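Local coordinates for protein angiotensin-converting enzyme (Anopheles gambiae, PDB 6S1Y) that probably acts as a zinc-dependent peptidase of the angiotensin-converting enzyme family, cleaving peptides in a deep cleft that here holds a gamma-glutamyl peptide, at residues G108-N116 and P166-Y174; P433-Y441 and Y455-Y466. One frame throughout, in Å; residues are numbered along the deposited sequence.

Contact 1 (G108-N116 and P166-Y174); sequences GAIASMESN and PVRESFQKY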
loop_
_atom_site.group_PDB
_atom_site.type_symbol
_atom_site.label_atom_id
_atom_site.label_comp_id
_atom_site.label_asym_id
_atom_site.label_seq_id
_atom_site.Cartn_x
_atom_site.Cartn_y
_atom_site.Cartn_z
ATOM N N GLY A 108 7.208 19.309 -10.604
ATOM C CA GLY A 108 6.076 20.221 -10.629
ATOM C C GLY A 108 4.842 19.612 -11.255
ATOM O O GLY A 108 3.719 19.943 -10.863
ATOM N N ALA A 109 5.018 18.721 -12.225
ATOM C CA ALA A 109 3.873 18.017 -12.788
ATOM C C ALA A 109 3.246 17.100 -11.744
ATOM O O ALA A 109 2.029 17.114 -11.542
ATOM C CB ALA A 109 4.291 17.234 -14.031
ATOM N N ILE A 110 4.077 16.350 -11.019
ATOM C CA ILE A 110 3.580 15.455 -9.971
ATOM C C ILE A 110 2.878 16.252 -8.877
ATOM O O ILE A 110 1.709 15.995 -8.542
ATOM C CB ILE A 110 4.748 14.614 -9.414
ATOM C CG1 ILE A 110 5.303 13.728 -10.541
ATOM C CG2 ILE A 110 4.309 13.801 -8.215
ATOM C CD1 ILE A 110 6.529 12.917 -10.178
ATOM N N ALA A 111 3.576 17.243 -8.310
ATOM C CA ALA A 111 2.997 18.079 -7.265
ATOM C C ALA A 111 1.684 18.696 -7.717
ATOM O O ALA A 111 0.762 18.873 -6.915
ATOM C CB ALA A 111 3.990 19.178 -6.872
ATOM N N SER A 112 1.568 19.015 -8.999
ATOM C CA SER A 112 0.313 19.557 -9.501
ATOM C C SER A 112 -0.828 18.549 -9.367
ATOM O O SER A 112 -1.947 18.916 -8.984
ATOM C CB SER A 112 0.483 19.976 -10.955
ATOM O OG SER A 112 -0.785 20.270 -11.496
ATOM N N MET A 113 -0.566 17.271 -9.674
ATOM C CA MET A 113 -1.580 16.239 -9.472
ATOM C C MET A 113 -1.877 16.034 -7.987
ATOM O O MET A 113 -3.046 16.035 -7.570
ATOM C CB MET A 113 -1.124 14.912 -10.096
ATOM C CG MET A 113 -0.850 14.981 -11.574
ATOM S SD MET A 113 -0.671 13.355 -12.330
ATOM C CE MET A 113 0.988 12.911 -11.835
ATOM N N GLU A 114 -0.830 15.832 -7.180
ATOM C CA GLU A 114 -1.006 15.515 -5.763
ATOM C C GLU A 114 -1.707 16.650 -5.039
ATOM O O GLU A 114 -2.598 16.422 -4.213
ATOM C CB GLU A 114 0.362 15.214 -5.138
ATOM C CG GLU A 114 0.385 14.993 -3.609
ATOM C CD GLU A 114 1.707 14.402 -3.113
ATOM O OE1 GLU A 114 2.746 14.601 -3.783
ATOM O OE2 GLU A 114 1.698 13.718 -2.063
ATOM N N SER A 115 -1.353 17.886 -5.377
ATOM C CA SER A 115 -1.996 19.038 -4.765
ATOM C C SER A 115 -3.484 19.068 -5.080
ATOM O O SER A 115 -4.307 19.370 -4.204
ATOM C CB SER A 115 -1.326 20.316 -5.263
ATOM O OG SER A 115 -2.116 21.441 -4.923
ATOM N N ASN A 116 -3.845 18.807 -6.337
ATOM C CA ASN A 116 -5.251 18.794 -6.726
ATOM C C ASN A 116 -6.014 17.734 -5.936
ATOM O O ASN A 116 -7.133 17.975 -5.469
ATOM C CB ASN A 116 -5.336 18.561 -8.240
ATOM C CG ASN A 116 -6.741 18.339 -8.717
ATOM O OD1 ASN A 116 -7.175 17.201 -8.883
ATOM N ND2 ASN A 116 -7.471 19.419 -8.945
ATOM N N PRO A 166 -9.275 16.783 -14.428
ATOM C CA PRO A 166 -8.623 18.096 -14.323
ATOM C C PRO A 166 -7.108 18.056 -14.387
ATOM O O PRO A 166 -6.510 19.102 -14.636
ATOM C CB PRO A 166 -9.093 18.620 -12.950
ATOM C CG PRO A 166 -10.368 17.880 -12.667
ATOM C CD PRO A 166 -10.161 16.503 -13.278
ATOM N N VAL A 167 -6.454 16.922 -14.142
ATOM C CA VAL A 167 -5.003 16.879 -14.131
ATOM C C VAL A 167 -4.448 16.060 -15.293
ATOM O O VAL A 167 -3.285 15.654 -15.249
ATOM C CB VAL A 167 -4.462 16.358 -12.792
ATOM C CG1 VAL A 167 -4.962 17.229 -11.633
ATOM C CG2 VAL A 167 -4.861 14.925 -12.568
ATOM N N ARG A 168 -5.251 15.816 -16.348
ATOM C CA ARG A 168 -4.780 15.032 -17.487
ATOM C C ARG A 168 -3.445 15.551 -18.005
ATOM O O ARG A 168 -2.495 14.788 -18.188
ATOM C CB ARG A 168 -5.825 15.053 -18.612
ATOM C CG ARG A 168 -5.421 14.266 -19.911
ATOM C CD ARG A 168 -6.282 14.680 -21.119
ATOM N NE ARG A 168 -7.700 14.444 -20.843
ATOM C CZ ARG A 168 -8.318 13.267 -21.008
ATOM N NH1 ARG A 168 -7.641 12.217 -21.467
ATOM N NH2 ARG A 168 -9.615 13.136 -20.716
ATOM N N GLU A 169 -3.350 16.859 -18.227
ATOM C CA GLU A 169 -2.155 17.421 -18.853
ATOM C C GLU A 169 -0.928 17.298 -17.958
ATOM O O GLU A 169 0.163 16.976 -18.441
ATOM C CB GLU A 169 -2.412 18.880 -19.231
ATOM C CG GLU A 169 -3.779 19.078 -19.902
ATOM C CD GLU A 169 -3.853 20.349 -20.727
ATOM O OE1 GLU A 169 -4.483 20.313 -21.808
ATOM O OE2 GLU A 169 -3.274 21.375 -20.300
ATOM N N SER A 170 -1.069 17.553 -16.655
ATOM C CA SER A 170 0.058 17.304 -15.763
ATOM C C SER A 170 0.472 15.842 -15.809
ATOM O O SER A 170 1.665 15.527 -15.831
ATOM C CB SER A 170 -0.280 17.704 -14.325
ATOM O OG SER A 170 -0.731 19.054 -14.268
ATOM N N PHE A 171 -0.503 14.928 -15.816
ATOM C CA PHE A 171 -0.172 13.515 -15.955
ATOM C C PHE A 171 0.593 13.247 -17.243
ATOM O O PHE A 171 1.583 12.506 -17.241
ATOM C CB PHE A 171 -1.437 12.659 -15.914
ATOM C CG PHE A 171 -1.178 11.185 -16.036
ATOM C CD1 PHE A 171 -0.932 10.417 -14.915
ATOM C CD2 PHE A 171 -1.183 10.568 -17.274
ATOM C CE1 PHE A 171 -0.699 9.033 -15.025
ATOM C CE2 PHE A 171 -0.947 9.219 -17.397
ATOM C CZ PHE A 171 -0.716 8.441 -16.269
ATOM N N GLN A 172 0.150 13.822 -18.360
ATOM C CA GLN A 172 0.821 13.539 -19.630
ATOM C C GLN A 172 2.262 14.027 -19.596
ATOM O O GLN A 172 3.171 13.354 -20.100
ATOM C CB GLN A 172 0.061 14.184 -20.782
ATOM C CG GLN A 172 0.636 13.857 -22.152
ATOM C CD GLN A 172 0.640 12.375 -22.420
ATOM O OE1 GLN A 172 -0.343 11.673 -22.136
ATOM N NE2 GLN A 172 1.743 11.876 -22.951
ATOM N N LYS A 173 2.490 15.197 -18.988
ATOM C CA LYS A 173 3.844 15.714 -18.837
ATOM C C LYS A 173 4.673 14.812 -17.938
ATOM O O LYS A 173 5.845 14.539 -18.220
ATOM C CB LYS A 173 3.787 17.132 -18.270
ATOM C CG LYS A 173 5.154 17.705 -17.896
ATOM C CD LYS A 173 6.063 17.853 -19.112
ATOM C CE LYS A 173 5.560 18.938 -20.060
ATOM N NZ LYS A 173 6.389 19.001 -21.298
ATOM N N TYR A 174 4.081 14.334 -16.847
ATOM C CA TYR A 174 4.790 13.426 -15.958
ATOM C C TYR A 174 5.207 12.164 -16.683
ATOM O O TYR A 174 6.318 11.656 -16.485
ATOM C CB TYR A 174 3.889 13.094 -14.772
ATOM C CG TYR A 174 4.041 11.723 -14.155
ATOM C CD1 TYR A 174 5.199 11.355 -13.474
ATOM C CD2 TYR A 174 2.993 10.820 -14.194
ATOM C CE1 TYR A 174 5.311 10.109 -12.881
ATOM C CE2 TYR A 174 3.091 9.577 -13.594
ATOM C CZ TYR A 174 4.241 9.222 -12.931
ATOM O OH TYR A 174 4.302 7.969 -12.335
#

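Contact 2 (P433-Y441 and Y455-Y466); sequences PFAYTLDKY and YNCKFWEMRSRY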
loop_
_atom_site.group_PDB
_atom_site.type_symbol
_atom_site.label_atom_id
_atom_site.label_comp_id
_atom_site.label_asym_id
_atom_site.label_seq_id
_atom_site.Cartn_x
_atom_site.Cartn_y
_atom_site.Cartn_z
ATOM N N PRO A 433 -5.830 -8.508 -7.009
ATOM C CA PRO A 433 -6.156 -8.089 -8.378
ATOM C C PRO A 433 -6.167 -6.585 -8.547
ATOM O O PRO A 433 -5.740 -6.081 -9.593
ATOM C CB PRO A 433 -7.545 -8.704 -8.618
ATOM C CG PRO A 433 -7.646 -9.836 -7.567
ATOM C CD PRO A 433 -6.874 -9.348 -6.402
ATOM N N PHE A 434 -6.660 -5.842 -7.564
ATOM C CA PHE A 434 -6.617 -4.392 -7.664
ATOM C C PHE A 434 -5.185 -3.901 -7.802
ATOM O O PHE A 434 -4.871 -3.131 -8.711
ATOM C CB PHE A 434 -7.262 -3.757 -6.436
ATOM C CG PHE A 434 -7.124 -2.261 -6.394
ATOM C CD1 PHE A 434 -8.038 -1.448 -7.056
ATOM C CD2 PHE A 434 -6.097 -1.673 -5.695
ATOM C CE1 PHE A 434 -7.926 -0.079 -7.006
ATOM C CE2 PHE A 434 -5.973 -0.305 -5.646
ATOM C CZ PHE A 434 -6.889 0.496 -6.300
ATOM N N ALA A 435 -4.310 -4.292 -6.868
ATOM C CA ALA A 435 -2.931 -3.800 -6.879
ATOM C C ALA A 435 -2.250 -4.159 -8.192
ATOM O O ALA A 435 -1.547 -3.334 -8.779
ATOM C CB ALA A 435 -2.162 -4.374 -5.690
ATOM N N TYR A 436 -2.496 -5.375 -8.691
ATOM C CA TYR A 436 -1.950 -5.805 -9.974
ATOM C C TYR A 436 -2.346 -4.857 -11.106
ATOM O O TYR A 436 -1.497 -4.446 -11.903
ATOM C CB TYR A 436 -2.433 -7.228 -10.283
ATOM C CG TYR A 436 -2.006 -7.794 -11.621
ATOM C CD1 TYR A 436 -0.677 -8.133 -11.874
ATOM C CD2 TYR A 436 -2.945 -8.044 -12.626
ATOM C CE1 TYR A 436 -0.306 -8.682 -13.104
ATOM C CE2 TYR A 436 -2.580 -8.584 -13.832
ATOM C CZ TYR A 436 -1.261 -8.895 -14.079
ATOM O OH TYR A 436 -0.913 -9.445 -15.305
ATOM N N THR A 437 -3.631 -4.498 -11.193
ATOM C CA THR A 437 -4.085 -3.707 -12.331
ATOM C C THR A 437 -3.494 -2.301 -12.330
ATOM O O THR A 437 -3.371 -1.687 -13.390
ATOM C CB THR A 437 -5.612 -3.596 -12.360
ATOM O OG1 THR A 437 -6.066 -3.084 -11.109
ATOM C CG2 THR A 437 -6.264 -4.939 -12.591
ATOM N N LEU A 438 -3.161 -1.753 -11.164
ATOM C CA LEU A 438 -2.672 -0.376 -11.144
ATOM C C LEU A 438 -1.311 -0.250 -11.835
ATOM O O LEU A 438 -1.079 0.704 -12.589
ATOM C CB LEU A 438 -2.578 0.148 -9.716
ATOM C CG LEU A 438 -3.831 0.725 -9.076
ATOM C CD1 LEU A 438 -3.425 1.658 -7.945
ATOM C CD2 LEU A 438 -4.664 1.482 -10.099
ATOM N N ASP A 439 -0.388 -1.172 -11.572
ATOM C CA ASP A 439 0.891 -1.069 -12.258
ATOM C C ASP A 439 0.880 -1.745 -13.615
ATOM O O ASP A 439 1.577 -1.281 -14.525
ATOM C CB ASP A 439 2.013 -1.588 -11.361
ATOM C CG ASP A 439 2.499 -0.492 -10.373
ATOM O OD1 ASP A 439 1.894 0.601 -10.384
ATOM O OD2 ASP A 439 3.478 -0.700 -9.618
ATOM N N LYS A 440 0.077 -2.784 -13.823
ATOM C CA LYS A 440 -0.047 -3.286 -15.189
ATOM C C LYS A 440 -0.526 -2.162 -16.092
ATOM O O LYS A 440 0.009 -1.963 -17.181
ATOM C CB LYS A 440 -0.988 -4.489 -15.245
ATOM C CG LYS A 440 -1.011 -5.228 -16.569
ATOM C CD LYS A 440 -2.183 -6.231 -16.621
ATOM C CE LYS A 440 -2.228 -7.056 -17.935
ATOM N NZ LYS A 440 -1.191 -8.114 -17.960
ATOM N N TYR A 441 -1.484 -1.365 -15.620
ATOM C CA TYR A 441 -1.923 -0.209 -16.390
ATOM C C TYR A 441 -0.791 0.792 -16.568
ATOM O O TYR A 441 -0.538 1.270 -17.684
ATOM C CB TYR A 441 -3.115 0.461 -15.719
ATOM C CG TYR A 441 -3.552 1.724 -16.402
ATOM C CD1 TYR A 441 -4.316 1.677 -17.549
ATOM C CD2 TYR A 441 -3.200 2.972 -15.904
ATOM C CE1 TYR A 441 -4.718 2.828 -18.183
ATOM C CE2 TYR A 441 -3.611 4.131 -16.532
ATOM C CZ TYR A 441 -4.371 4.050 -17.669
ATOM O OH TYR A 441 -4.788 5.203 -18.290
ATOM N N TYR A 455 -6.634 6.233 -22.824
ATOM C CA TYR A 455 -6.196 6.149 -21.430
ATOM C C TYR A 455 -7.313 5.652 -20.514
ATOM O O TYR A 455 -7.093 4.786 -19.657
ATOM C CB TYR A 455 -5.715 7.517 -20.948
ATOM C CG TYR A 455 -4.252 7.847 -21.170
ATOM C CD1 TYR A 455 -3.347 6.913 -21.630
ATOM C CD2 TYR A 455 -3.785 9.112 -20.879
ATOM C CE1 TYR A 455 -2.015 7.251 -21.811
ATOM C CE2 TYR A 455 -2.467 9.453 -21.045
ATOM C CZ TYR A 455 -1.591 8.538 -21.497
ATOM O OH TYR A 455 -0.293 8.946 -21.643
ATOM N N ASN A 456 -8.525 6.181 -20.675
ATOM C CA ASN A 456 -9.530 5.887 -19.672
ATOM C C ASN A 456 -10.178 4.529 -19.896
ATOM O O ASN A 456 -10.380 3.776 -18.935
ATOM C CB ASN A 456 -10.596 6.978 -19.620
ATOM C CG ASN A 456 -11.205 7.114 -18.210
ATOM O OD1 ASN A 456 -10.521 6.890 -17.196
ATOM N ND2 ASN A 456 -12.495 7.455 -18.145
ATOM N N CYS A 457 -10.500 4.175 -21.143
ATOM C CA CYS A 457 -11.189 2.902 -21.328
ATOM C C CYS A 457 -10.247 1.706 -21.186
ATOM O O CYS A 457 -10.698 0.639 -20.766
ATOM C CB CYS A 457 -11.952 2.912 -22.659
ATOM S SG CYS A 457 -13.496 4.025 -22.537
ATOM N N LYS A 458 -8.950 1.846 -21.454
ATOM C CA LYS A 458 -8.048 0.741 -21.138
ATOM C C LYS A 458 -7.864 0.586 -19.629
ATOM O O LYS A 458 -7.656 -0.528 -19.137
ATOM C CB LYS A 458 -6.696 0.920 -21.840
ATOM C CG LYS A 458 -6.709 0.457 -23.324
ATOM C CD LYS A 458 -6.895 -1.053 -23.432
ATOM C CE LYS A 458 -6.707 -1.587 -24.863
ATOM N NZ LYS A 458 -6.209 -3.007 -24.852
ATOM N N PHE A 459 -7.979 1.674 -18.867
ATOM C CA PHE A 459 -7.986 1.561 -17.411
ATOM C C PHE A 459 -9.190 0.761 -16.929
ATOM O O PHE A 459 -9.048 -0.291 -16.288
ATOM C CB PHE A 459 -7.989 2.948 -16.793
ATOM C CG PHE A 459 -8.101 2.946 -15.290
ATOM C CD1 PHE A 459 -7.020 2.567 -14.499
ATOM C CD2 PHE A 459 -9.255 3.388 -14.677
ATOM C CE1 PHE A 459 -7.105 2.591 -13.112
ATOM C CE2 PHE A 459 -9.353 3.422 -13.311
ATOM C CZ PHE A 459 -8.269 3.011 -12.516
ATOM N N TRP A 460 -10.398 1.231 -17.251
ATOM C CA TRP A 460 -11.589 0.556 -16.754
ATOM C C TRP A 460 -11.747 -0.834 -17.363
ATOM O O TRP A 460 -12.343 -1.718 -16.742
ATOM C CB TRP A 460 -12.827 1.409 -17.025
ATOM C CG TRP A 460 -12.880 2.637 -16.166
ATOM C CD1 TRP A 460 -12.874 3.950 -16.574
ATOM C CD2 TRP A 460 -12.943 2.666 -14.734
ATOM N NE1 TRP A 460 -12.926 4.799 -15.464
ATOM C CE2 TRP A 460 -12.957 4.029 -14.332
ATOM C CE3 TRP A 460 -12.976 1.674 -13.749
ATOM C CZ2 TRP A 460 -13.025 4.407 -13.000
ATOM C CZ3 TRP A 460 -13.029 2.064 -12.418
ATOM C CH2 TRP A 460 -13.058 3.418 -12.064
ATOM N N GLU A 461 -11.203 -1.060 -18.560
ATOM C CA GLU A 461 -11.248 -2.397 -19.142
ATOM C C GLU A 461 -10.393 -3.357 -18.323
ATOM O O GLU A 461 -10.815 -4.487 -18.042
ATOM C CB GLU A 461 -10.793 -2.361 -20.616
ATOM C CG GLU A 461 -10.669 -3.740 -21.268
ATOM C CD GLU A 461 -10.072 -3.686 -22.685
ATOM O OE1 GLU A 461 -8.832 -3.788 -22.819
ATOM O OE2 GLU A 461 -10.844 -3.520 -23.656
ATOM N N MET A 462 -9.198 -2.921 -17.913
ATOM C CA MET A 462 -8.362 -3.782 -17.079
ATOM C C MET A 462 -8.981 -3.992 -15.696
ATOM O O MET A 462 -8.965 -5.106 -15.169
ATOM C CB MET A 462 -6.953 -3.184 -16.962
ATOM C CG MET A 462 -6.090 -3.370 -18.223
ATOM S SD MET A 462 -4.391 -2.727 -18.063
ATOM C CE MET A 462 -4.148 -3.202 -16.387
ATOM N N ARG A 463 -9.540 -2.939 -15.092
ATOM C CA ARG A 463 -10.190 -3.127 -13.794
ATOM C C ARG A 463 -11.315 -4.156 -13.901
ATOM O O ARG A 463 -11.508 -4.990 -13.000
ATOM C CB ARG A 463 -10.730 -1.793 -13.257
ATOM C CG ARG A 463 -9.678 -0.687 -13.028
ATOM C CD ARG A 463 -8.867 -0.856 -11.737
ATOM N NE ARG A 463 -9.763 -0.988 -10.596
ATOM C CZ ARG A 463 -9.939 -2.115 -9.906
ATOM N NH1 ARG A 463 -9.246 -3.226 -10.189
ATOM N NH2 ARG A 463 -10.817 -2.120 -8.937
ATOM N N SER A 464 -12.081 -4.115 -14.988
ATOM C CA SER A 464 -13.144 -5.096 -15.166
ATOM C C SER A 464 -12.560 -6.490 -15.354
ATOM O O SER A 464 -13.015 -7.450 -14.719
ATOM C CB SER A 464 -14.025 -4.695 -16.355
ATOM O OG SER A 464 -15.018 -5.668 -16.617
ATOM N N ARG A 465 -11.524 -6.625 -16.172
ATOM C CA ARG A 465 -10.998 -7.961 -16.464
ATOM C C ARG A 465 -10.507 -8.652 -15.199
ATOM O O ARG A 465 -10.837 -9.814 -14.937
ATOM C CB ARG A 465 -9.879 -7.886 -17.496
ATOM C CG ARG A 465 -9.094 -9.194 -17.611
ATOM C CD ARG A 465 -8.490 -9.413 -18.998
ATOM N NE ARG A 465 -7.735 -10.675 -19.021
ATOM C CZ ARG A 465 -8.285 -11.882 -19.184
ATOM N NH1 ARG A 465 -7.520 -12.963 -19.188
ATOM N NH2 ARG A 465 -9.596 -12.006 -19.357
ATOM N N TYR A 466 -9.740 -7.950 -14.377
ATOM C CA TYR A 466 -9.114 -8.621 -13.255
ATOM C C TYR A 466 -9.884 -8.490 -11.947
ATOM O O TYR A 466 -9.747 -9.374 -11.086
ATOM C CB TYR A 466 -7.679 -8.121 -13.102
ATOM C CG TYR A 466 -6.832 -8.539 -14.283
ATOM C CD1 TYR A 466 -6.366 -9.844 -14.400
ATOM C CD2 TYR A 466 -6.537 -7.644 -15.312
ATOM C CE1 TYR A 466 -5.606 -10.236 -15.497
ATOM C CE2 TYR A 466 -5.786 -8.041 -16.414
ATOM C CZ TYR A 466 -5.324 -9.334 -16.489
ATOM O OH TYR A 466 -4.587 -9.736 -17.574
#

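Contact 1 (G108-N116 and P166-Y174)
Ser112 OG and Ser170 OG meet 3.0 Å apart, the one hydrogen bond that crosses between segments 108-116 and 166-174, and either hydroxyl could donate. They reach each other by different torsions: OG of Ser112 stands trans to its own backbone N (chi1 170°), whereas that of Ser170 lies beside its backbone N, opposite the carbonyl carbon (chi1 -54°). Small residues let the backbones close in here. CA of Ala109 is 4.9 Å from CA of Ser170, and the methyl of Ala109 rests on the helix backbone itself, with CB 3.6 Å from Ser170 O.

Met113 is the long side chain that ties the two helices together. Its CG passes Ser170 CB and the branch point of Val167, and the chain then bends at its last torsion, so that sulfur and methyl serve different aromatic neighbours. Met113 SD lies at the edge of the Phe171 ring, close to its plane and 5.2 Å from its centroid, a Met-aromatic contact; Met113 SD also touches Phe171 CB at 3.7 Å. Met113 CE reaches Tyr174 CD2, again at 3.7 Å, and Ile110 CG1 comes within 3.8 Å of Tyr174 CD1, both approaching the ring obliquely. The hydroxyl of Tyr174 runs on to Asp491, with which it is hydrogen-bonded, and the Phe171 ring packs edge-to-face with Phe480. At the other end Val167, in the N-cap position of helix 168-184, fits its CG1 against the side chain of Asn116.

With the axes of the two segments coming within 8.4 Å and their directions 146° from one another, the pair is a close antiparallel helix packing with a small-residue centre and an apolar flank, within the largely helical fold of this peptidase family.

Contact 2 (P433-Y441 and Y455-Y466)
Tyr441 OH donates to the backbone carbonyl of Tyr455, the shorter of two hydrogen bonds joining segments 433-441 and 455-466: Tyr441 OH to Tyr455 O is 2.7 Å, with the donor above the carbonyl plane. The second is weak, from Arg463 NH1 to Thr437 OG1 (3.3 Å, 136° at the hydrogen). Thr437 OG1 also donates to Phe434 O at 2.7 Å, while Arg463 NH1 has a further partner in Ser467.

Two T-shaped aromatic pairs lie along the interface. Phe459 turns its edge to Tyr441, CD1 standing 4.0 Å above the centre of the tyrosine ring; Tyr436 directs its CE2 edge over a face of Tyr466, the planes 78° apart. The Tyr436 hydroxyl is hydrogen-bonded to Asp208 and accepts a second hydrogen bond from Lys440 NZ. Both pairs belong to an antiparallel helical hairpin, the axes of the two segments coming within 9.5 Å, in the alpha-helical body of the enzyme; Phe434 also lies near the bound gamma-glutamyl ligand.

Among the remaining contacts, the edge of the Phe434 ring sits over a face of the Arg463 guanidinium, whose doubly bent chain brings it there. Met462, bent at chi3 (38°), tucks CE against Thr437 O and Lys440 CB, 3.6 Å from the latter. Thr437 CG2 lies 3.5 Å from Tyr466 CB.

Both segments of contact 1 precede those of contact 2, so the two helix pairs follow one another along a single chain. Helices 100-119 and 168-184 supply the first, helices 431-447 and 455-467 the second, and no helix is shared. Their centres are about 20 Å apart, yet they touch: Gln172 OE1 of contact 1 probably accepts a hydrogen bond from Tyr455 OH of contact 2 at 2.8 Å, and the rings of Phe171 and Tyr455 pack beside it. Contact 2 is the more deeply buried and closer to the bound ligand. Together they illustrate how sequence-distant antiparallel helix pairs are joined side by side into one helical body beside the ligand-binding cleft.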